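Long-range contacts in 361aa long hypothetical D-aminopeptidase (Pyrococcus horikoshii, PDB 2DRH), which is of unproven function but probably acts as an aminopeptidase: residues I8-F13 with A188-E193; V201-L206 with A316-E321; G105-G110 with E152-A157. All coordinates share one frame; numbering follows the deposited sequence.

Interaction 1: I8-F13 with A188-E193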
loop_
_atom_site.group_PDB
_atom_site.type_symbol
_atom_site.label_atom_id
_atom_site.label_comp_id
_atom_site.label_asym_id
_atom_site.label_seq_id
_atom_site.Cartn_x
_atom_site.Cartn_y
_atom_site.Cartn_z
ATOM N N ILE A 8 -5.539 4.701 38.023
ATOM C CA ILE A 8 -4.659 5.003 36.900
ATOM C C ILE A 8 -5.467 5.663 35.788
ATOM O O ILE A 8 -6.393 5.070 35.239
ATOM C CB ILE A 8 -3.985 3.726 36.356
ATOM C CG1 ILE A 8 -3.122 3.095 37.450
ATOM C CG2 ILE A 8 -3.144 4.064 35.129
ATOM C CD1 ILE A 8 -2.483 1.777 37.058
ATOM N N LYS A 9 -5.110 6.900 35.466
ATOM C CA LYS A 9 -5.807 7.659 34.438
ATOM C C LYS A 9 -5.044 7.633 33.121
ATOM O O LYS A 9 -3.861 7.967 33.075
ATOM C CB LYS A 9 -5.967 9.116 34.881
ATOM C CG LYS A 9 -6.636 9.319 36.239
ATOM C CD LYS A 9 -6.346 10.726 36.769
ATOM C CE LYS A 9 -7.088 11.014 38.058
ATOM N NZ LYS A 9 -8.554 11.160 37.833
ATOM N N ILE A 10 -5.725 7.234 32.053
ATOM C CA ILE A 10 -5.123 7.193 30.728
ATOM C C ILE A 10 -6.035 7.947 29.775
ATOM O O ILE A 10 -7.208 7.610 29.632
ATOM C CB ILE A 10 -4.940 5.741 30.229
ATOM C CG1 ILE A 10 -3.831 5.062 31.036
ATOM C CG2 ILE A 10 -4.598 5.730 28.744
ATOM C CD1 ILE A 10 -3.627 3.612 30.693
ATOM N N GLY A 11 -5.490 8.978 29.139
ATOM C CA GLY A 11 -6.271 9.772 28.212
ATOM C C GLY A 11 -7.108 10.828 28.910
ATOM O O GLY A 11 -6.984 11.027 30.122
ATOM N N VAL A 12 -7.966 11.498 28.148
ATOM C CA VAL A 12 -8.818 12.550 28.687
ATOM C C VAL A 12 -10.297 12.289 28.426
ATOM O O VAL A 12 -11.161 13.015 28.920
ATOM C CB VAL A 12 -8.455 13.915 28.073
ATOM C CG1 VAL A 12 -6.991 14.233 28.333
ATOM C CG2 VAL A 12 -8.734 13.900 26.578
ATOM N N PHE A 13 -10.597 11.266 27.636
ATOM C CA PHE A 13 -11.988 10.945 27.345
ATOM C C PHE A 13 -12.510 9.985 28.396
ATOM O O PHE A 13 -11.748 9.207 28.968
ATOM C CB PHE A 13 -12.122 10.319 25.957
ATOM C CG PHE A 13 -11.894 11.286 24.830
ATOM C CD1 PHE A 13 -12.725 12.386 24.664
ATOM C CD2 PHE A 13 -10.849 11.098 23.935
ATOM C CE1 PHE A 13 -12.516 13.290 23.618
ATOM C CE2 PHE A 13 -10.633 11.991 22.890
ATOM C CZ PHE A 13 -11.467 13.090 22.731
ATOM N N ALA A 188 -11.220 -1.894 26.660
ATOM C CA ALA A 188 -11.578 -0.590 27.196
ATOM C C ALA A 188 -12.341 0.176 26.132
ATOM O O ALA A 188 -12.298 -0.181 24.958
ATOM C CB ALA A 188 -10.320 0.183 27.606
ATOM N N SER A 189 -13.042 1.226 26.544
ATOM C CA SER A 189 -13.806 2.034 25.607
ATOM C C SER A 189 -13.738 3.494 26.012
ATOM O O SER A 189 -13.384 3.819 27.145
ATOM C CB SER A 189 -15.271 1.587 25.577
ATOM O OG SER A 189 -15.912 1.891 26.800
ATOM N N ARG A 190 -14.072 4.371 25.073
ATOM C CA ARG A 190 -14.065 5.806 25.318
ATOM C C ARG A 190 -15.257 6.429 24.620
ATOM O O ARG A 190 -15.679 5.960 23.564
ATOM C CB ARG A 190 -12.775 6.439 24.782
ATOM C CG ARG A 190 -11.541 6.130 25.608
ATOM C CD ARG A 190 -11.671 6.686 27.022
ATOM N NE ARG A 190 -10.433 6.543 27.785
ATOM C CZ ARG A 190 -10.016 5.415 28.352
ATOM N NH1 ARG A 190 -10.735 4.303 28.256
ATOM N NH2 ARG A 190 -8.871 5.404 29.023
ATOM N N ILE A 191 -15.797 7.485 25.221
ATOM C CA ILE A 191 -16.939 8.202 24.664
ATOM C C ILE A 191 -16.437 9.546 24.169
ATOM O O ILE A 191 -15.613 10.174 24.828
ATOM C CB ILE A 191 -18.018 8.448 25.741
ATOM C CG1 ILE A 191 -18.539 7.112 26.272
ATOM C CG2 ILE A 191 -19.153 9.283 25.166
ATOM C CD1 ILE A 191 -19.193 6.247 25.219
ATOM N N VAL A 192 -16.919 9.987 23.012
ATOM C CA VAL A 192 -16.505 11.278 22.461
ATOM C C VAL A 192 -17.697 11.996 21.837
ATOM O O VAL A 192 -18.565 11.366 21.223
ATOM C CB VAL A 192 -15.396 11.118 21.373
ATOM C CG1 VAL A 192 -14.304 10.174 21.873
ATOM C CG2 VAL A 192 -15.992 10.600 20.072
ATOM N N GLU A 193 -17.748 13.314 21.992
ATOM C CA GLU A 193 -18.845 14.071 21.409
ATOM C C GLU A 193 -18.351 14.866 20.214
ATOM O O GLU A 193 -17.416 15.657 20.327
ATOM C CB GLU A 193 -19.484 15.015 22.439
ATOM C CG GLU A 193 -20.693 15.754 21.875
ATOM C CD GLU A 193 -21.495 16.494 22.932
ATOM O OE1 GLU A 193 -22.145 15.832 23.772
ATOM O OE2 GLU A 193 -21.475 17.741 22.919
#
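Arg190 and Phe13 carry most of this contact, the arginine reaching from strand 184-193 to the N-terminal loop that precedes strand 28-36 and the phenylalanine leaning back over the strand. The guanidinium offers its edge to the loop: Arg190 NH2 donates a nearly straight hydrogen bond of 2.8 Å to Ile10 O, which lies in the guanidinium plane, although the donor sits tilted 29° from the carbonyl plane of Ile10. Its other terminal nitrogen, NH1, turns back to its own strand and bonds Ser189 O at 2.9 Å, coming from above that carbonyl's plane. Two acids of helix 309-328 complete the grip, Glu321 OE1 forming a salt bridge with Arg190 NH2 and Glu317 OE1 one with NE. A bend at chi2 (-62°) folds the chain so that Arg190 CD passes 3.2 Å from Phe13 O and the head arrives between strand and loop. The Phe13 ring lies with one face on Val192, whose CG1 stands 3.8 Å from the ring centroid and only 7° off the normal, a CH-pi contact. Ile191 O approaches Phe13 CD1 obliquely at 3.6 Å. Further out, Glu317 positions the loop by accepting the backbone N-H groups of Val12 and Phe13. An alanine at Arg190 would probably leave Ile10 O without this donor and Glu317 and Glu321 without their shared cationic mate. Two carboxylates and two backbone carbonyls thus fix the rotation of one buried guanidinium, and the acids on the helix are likely to stabilise its positive charge; this side chain is one junction of loop, strand and helix, alongside the Glu317 bonds to the loop backbone.

Interaction 2: V201-L206 with A316-E321; sequences VGALVL and AEAVEE
Ala318 and Val319 are the residues of helix 309-328 that meet strand 198-207 within this pair of segments. Ala318 comes first and turns its methyl toward the strand: its CB meets Ala203 CB at 3.6 Å, methyl against methyl, and lies 4.1 Å from Val201 O. Here the two backbones come nearest, the CA atoms of Ala203 and Ala318 being 5.6 Å apart, a spacing that such short side chains permit. One step on, Val319 flanks the same methyl, with CG2 4.4 Å from Ala203 CB, and its carbonyl O lies 4.5 Å from Val205 CG1, a loose contact. CG2 belongs to a side chain that also touches Ile244 of the neighbouring strand 240-246, so the helix spans more than one strand. Past it, Glu320 points away from the strand and forms a salt bridge with Arg268, while Glu321 accepts a hydrogen bond from the side chain of Asn19. The segment axes approach to 7.4 Å and run in roughly the same direction, inclined by 33°. Val201, Ala203 and Val205, every second residue, turn one side of the strand to the helix, the arrangement of a helix packed on one face of a mixed beta sheet.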
loop_
_atom_site.group_PDB
_atom_site.type_symbol
_atom_site.label_atom_id
_atom_site.label_comp_id
_atom_site.label_asym_id
_atom_site.label_seq_id
_atom_site.Cartn_x
_atom_site.Cartn_y
_atom_site.Cartn_z
ATOM N N VAL A 201 -16.008 4.515 21.184
ATOM C CA VAL A 201 -14.882 3.837 20.551
ATOM C C VAL A 201 -14.415 2.766 21.528
ATOM O O VAL A 201 -13.935 3.083 22.615
ATOM C CB VAL A 201 -13.699 4.785 20.283
ATOM C CG1 VAL A 201 -12.480 3.971 19.820
ATOM C CG2 VAL A 201 -14.084 5.813 19.220
ATOM N N GLY A 202 -14.573 1.503 21.146
ATOM C CA GLY A 202 -14.150 0.418 22.012
ATOM C C GLY A 202 -12.940 -0.330 21.476
ATOM O O GLY A 202 -12.678 -0.330 20.272
ATOM N N ALA A 203 -12.202 -0.983 22.367
ATOM C CA ALA A 203 -11.025 -1.727 21.945
ATOM C C ALA A 203 -10.819 -3.023 22.702
ATOM O O ALA A 203 -11.020 -3.093 23.907
ATOM C CB ALA A 203 -9.778 -0.862 22.080
ATOM N N LEU A 204 -10.429 -4.055 21.966
ATOM C CA LEU A 204 -10.126 -5.350 22.546
ATOM C C LEU A 204 -8.755 -5.722 21.989
ATOM O O LEU A 204 -8.534 -5.697 20.774
ATOM C CB LEU A 204 -11.168 -6.394 22.140
ATOM C CG LEU A 204 -10.907 -7.808 22.679
ATOM C CD1 LEU A 204 -12.190 -8.599 22.672
ATOM C CD2 LEU A 204 -9.840 -8.522 21.837
ATOM N N VAL A 205 -7.824 -6.053 22.871
ATOM C CA VAL A 205 -6.497 -6.410 22.413
ATOM C C VAL A 205 -6.062 -7.773 22.909
ATOM O O VAL A 205 -6.512 -8.245 23.950
ATOM C CB VAL A 205 -5.443 -5.376 22.876
ATOM C CG1 VAL A 205 -5.841 -3.972 22.417
ATOM C CG2 VAL A 205 -5.290 -5.436 24.392
ATOM N N LEU A 206 -5.185 -8.399 22.134
ATOM C CA LEU A 206 -4.608 -9.695 22.464
ATOM C C LEU A 206 -3.138 -9.324 22.532
ATOM O O LEU A 206 -2.488 -9.181 21.501
ATOM C CB LEU A 206 -4.860 -10.706 21.336
ATOM C CG LEU A 206 -4.193 -12.082 21.476
ATOM C CD1 LEU A 206 -4.641 -12.735 22.769
ATOM C CD2 LEU A 206 -4.540 -12.961 20.281
ATOM N N ALA A 316 -6.493 5.684 20.215
ATOM C CA ALA A 316 -5.194 5.522 20.854
ATOM C C ALA A 316 -5.386 5.295 22.348
ATOM O O ALA A 316 -4.709 4.464 22.954
ATOM C CB ALA A 316 -4.324 6.764 20.614
ATOM N N GLU A 317 -6.314 6.038 22.945
ATOM C CA GLU A 317 -6.580 5.896 24.374
ATOM C C GLU A 317 -7.116 4.515 24.727
ATOM O O GLU A 317 -6.595 3.851 25.622
ATOM C CB GLU A 317 -7.578 6.948 24.846
ATOM C CG GLU A 317 -6.953 8.221 25.343
ATOM C CD GLU A 317 -7.996 9.258 25.726
ATOM O OE1 GLU A 317 -8.964 8.908 26.434
ATOM O OE2 GLU A 317 -7.843 10.423 25.323
ATOM N N ALA A 318 -8.164 4.093 24.029
ATOM C CA ALA A 318 -8.769 2.791 24.274
ATOM C C ALA A 318 -7.726 1.679 24.151
ATOM O O ALA A 318 -7.707 0.753 24.953
ATOM C CB ALA A 318 -9.902 2.552 23.292
ATOM N N VAL A 319 -6.866 1.769 23.140
ATOM C CA VAL A 319 -5.833 0.753 22.945
ATOM C C VAL A 319 -4.827 0.756 24.087
ATOM O O VAL A 319 -4.520 -0.290 24.634
ATOM C CB VAL A 319 -5.079 0.953 21.605
ATOM C CG1 VAL A 319 -3.817 0.054 21.556
ATOM C CG2 VAL A 319 -6.001 0.605 20.442
ATOM N N GLU A 320 -4.328 1.931 24.460
ATOM C CA GLU A 320 -3.347 2.007 25.539
ATOM C C GLU A 320 -3.875 1.388 26.827
ATOM O O GLU A 320 -3.189 0.577 27.454
ATOM C CB GLU A 320 -2.917 3.457 25.802
ATOM C CG GLU A 320 -1.793 3.582 26.837
ATOM C CD GLU A 320 -1.331 5.018 27.069
ATOM O OE1 GLU A 320 -1.496 5.865 26.156
ATOM O OE2 GLU A 320 -0.782 5.297 28.159
ATOM N N GLU A 321 -5.089 1.763 27.231
ATOM C CA GLU A 321 -5.628 1.202 28.451
ATOM C C GLU A 321 -5.923 -0.283 28.267
ATOM O O GLU A 321 -5.663 -1.084 29.166
ATOM C CB GLU A 321 -6.904 1.932 28.895
ATOM C CG GLU A 321 -7.204 1.724 30.390
ATOM C CD GLU A 321 -8.649 2.017 30.777
ATOM O OE1 GLU A 321 -9.171 3.094 30.416
ATOM O OE2 GLU A 321 -9.259 1.164 31.455
#

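Interaction 3: G105-G110 with E152-A157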
loop_
_atom_site.group_PDB
_atom_site.type_symbol
_atom_site.label_atom_id
_atom_site.label_comp_id
_atom_site.label_asym_id
_atom_site.label_seq_id
_atom_site.Cartn_x
_atom_site.Cartn_y
_atom_site.Cartn_z
ATOM N N GLY A 105 -5.501 -22.461 10.649
ATOM C CA GLY A 105 -6.163 -23.340 9.707
ATOM C C GLY A 105 -7.391 -23.949 10.357
ATOM O O GLY A 105 -8.464 -24.022 9.749
ATOM N N THR A 106 -7.234 -24.381 11.606
ATOM C CA THR A 106 -8.338 -24.982 12.341
ATOM C C THR A 106 -9.440 -23.944 12.543
ATOM O O THR A 106 -10.623 -24.248 12.419
ATOM C CB THR A 106 -7.885 -25.473 13.727
ATOM O OG1 THR A 106 -6.732 -26.314 13.586
ATOM C CG2 THR A 106 -9.006 -26.256 14.403
ATOM N N ALA A 107 -9.033 -22.719 12.859
ATOM C CA ALA A 107 -9.965 -21.624 13.094
ATOM C C ALA A 107 -10.806 -21.378 11.853
ATOM O O ALA A 107 -12.014 -21.178 11.941
ATOM C CB ALA A 107 -9.202 -20.359 13.481
ATOM N N VAL A 108 -10.159 -21.388 10.694
ATOM C CA VAL A 108 -10.866 -21.199 9.438
ATOM C C VAL A 108 -11.886 -22.329 9.257
ATOM O O VAL A 108 -13.042 -22.090 8.885
ATOM C CB VAL A 108 -9.881 -21.194 8.247
ATOM C CG1 VAL A 108 -10.630 -21.396 6.927
ATOM C CG2 VAL A 108 -9.121 -19.876 8.220
ATOM N N GLU A 109 -11.461 -23.557 9.526
ATOM C CA GLU A 109 -12.356 -24.697 9.387
ATOM C C GLU A 109 -13.595 -24.520 10.269
ATOM O O GLU A 109 -14.721 -24.668 9.801
ATOM C CB GLU A 109 -11.630 -25.985 9.765
ATOM C CG GLU A 109 -10.510 -26.378 8.810
ATOM C CD GLU A 109 -11.024 -27.008 7.526
ATOM O OE1 GLU A 109 -11.942 -26.437 6.904
ATOM O OE2 GLU A 109 -10.499 -28.072 7.131
ATOM N N GLY A 110 -13.377 -24.198 11.542
ATOM C CA GLY A 110 -14.484 -24.016 12.464
ATOM C C GLY A 110 -15.374 -22.849 12.094
ATOM O O GLY A 110 -16.601 -22.949 12.129
ATOM N N GLU A 152 -14.669 -27.214 16.708
ATOM C CA GLU A 152 -15.872 -26.985 17.514
ATOM C C GLU A 152 -15.664 -25.830 18.482
ATOM O O GLU A 152 -16.624 -25.154 18.868
ATOM C CB GLU A 152 -16.260 -28.214 18.346
ATOM C CG GLU A 152 -16.215 -29.543 17.643
ATOM C CD GLU A 152 -14.834 -30.161 17.686
ATOM O OE1 GLU A 152 -13.944 -29.686 16.956
ATOM O OE2 GLU A 152 -14.634 -31.116 18.466
ATOM N N HIS A 153 -14.414 -25.627 18.894
ATOM C CA HIS A 153 -14.088 -24.552 19.829
ATOM C C HIS A 153 -14.437 -23.199 19.223
ATOM O O HIS A 153 -14.863 -22.283 19.928
ATOM C CB HIS A 153 -12.600 -24.602 20.195
ATOM C CG HIS A 153 -12.216 -25.814 20.989
ATOM N ND1 HIS A 153 -10.918 -26.269 21.075
ATOM C CD2 HIS A 153 -12.963 -26.664 21.736
ATOM C CE1 HIS A 153 -10.880 -27.347 21.839
ATOM N NE2 HIS A 153 -12.109 -27.608 22.253
ATOM N N VAL A 154 -14.273 -23.089 17.908
ATOM C CA VAL A 154 -14.571 -21.852 17.204
ATOM C C VAL A 154 -16.075 -21.578 17.195
ATOM O O VAL A 154 -16.507 -20.447 17.413
ATOM C CB VAL A 154 -14.064 -21.899 15.750
ATOM C CG1 VAL A 154 -14.394 -20.582 15.045
ATOM C CG2 VAL A 154 -12.563 -22.153 15.733
ATOM N N VAL A 155 -16.865 -22.611 16.935
ATOM C CA VAL A 155 -18.312 -22.461 16.920
ATOM C C VAL A 155 -18.805 -22.121 18.328
ATOM O O VAL A 155 -19.695 -21.287 18.497
ATOM C CB VAL A 155 -19.009 -23.754 16.434
ATOM C CG1 VAL A 155 -20.533 -23.586 16.503
ATOM C CG2 VAL A 155 -18.575 -24.074 14.994
ATOM N N GLU A 156 -18.210 -22.763 19.330
ATOM C CA GLU A 156 -18.581 -22.533 20.722
ATOM C C GLU A 156 -18.277 -21.096 21.139
ATOM O O GLU A 156 -19.114 -20.430 21.762
ATOM C CB GLU A 156 -17.832 -23.519 21.635
ATOM C CG GLU A 156 -18.182 -23.446 23.119
ATOM C CD GLU A 156 -19.677 -23.606 23.402
ATOM O OE1 GLU A 156 -20.310 -24.519 22.831
ATOM O OE2 GLU A 156 -20.221 -22.823 24.212
ATOM N N ALA A 157 -17.083 -20.618 20.797
ATOM C CA ALA A 157 -16.685 -19.254 21.141
ATOM C C ALA A 157 -17.681 -18.253 20.559
ATOM O O ALA A 157 -18.013 -17.255 21.200
ATOM C CB ALA A 157 -15.273 -18.957 20.622
#
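Val154 of helix 151-160 presses its branched side chain against Ala107 and Gly110 of helix 104-118, one turn apart on the partner. The valine's chi1 of 180° sets CG1 opposite the backbone N and CG2 opposite the carbonyl carbon, and the two methyls spread over different parts of that surface. CG2 settles 3.7 Å from Ala107 CA, meeting the backbone more closely than the alanine methyl, whose CB is 4.4 Å from the same Val154 CG2. CG1 rests 3.8 Å from Gly110 C, and both methyls lie 4.0 Å from Ala107 O. The valine stem comes close as well, Val154 CB being 3.9 Å from Gly110 CA. A beta carbon on Gly110 would point straight into Val154 CB, so the bare backbone here makes room for the valine. Val155 adopts the same rotamer as its neighbour; this brings its CG2 alongside Gly110 O at 3.7 Å and leaves the touch to a single methyl. The segment axes cross at -59° and close to 8.0 Å, the CA atoms of Gly110 and Val154 approaching to 5.2 Å.

Both helices pack on the sheet of strands 28-36, 48-56, 96-100 and 132-136: Ala107 and Val154 both touch Ile97, and Ala157 rests on Val52 and Ala54. Helix 104-118 also serves the assembly: Thr106 OG1 and Glu109 OE2 exchange hydrogen bonds with Glu109 and Thr106 of the third subunit, and Glu109 also forms a salt bridge with its Arg147. Across the two segments the contact is wholly van der Waals, aliphatic methyls against small residues and backbone left bare by small side chains, so its closeness depends on shape rather than on polar pairing.

Interactions 1 and 2 adjoin, their centres 10 Å apart: strands 184-193 and 198-207 follow one another in the chain and pair as neighbours in one mixed sheet, and helix 309-328 serves both, packing on the sheet in interaction 2 and sending Glu317 and Glu321 to Arg190 of interaction 1. Interaction 3 belongs to the other sheet, across the chain's centre from interaction 1, with centres 34 Å apart; its nearest atoms stay about 11 Å from those of interaction 2. In sequence, both segments of interaction 3 fall between those of interaction 1, and interaction 2 opens after both have closed. The N-terminal loop is thus tied to one helix-covered sheet, while helix 104-118, packed on the second sheet, also meets the third subunit.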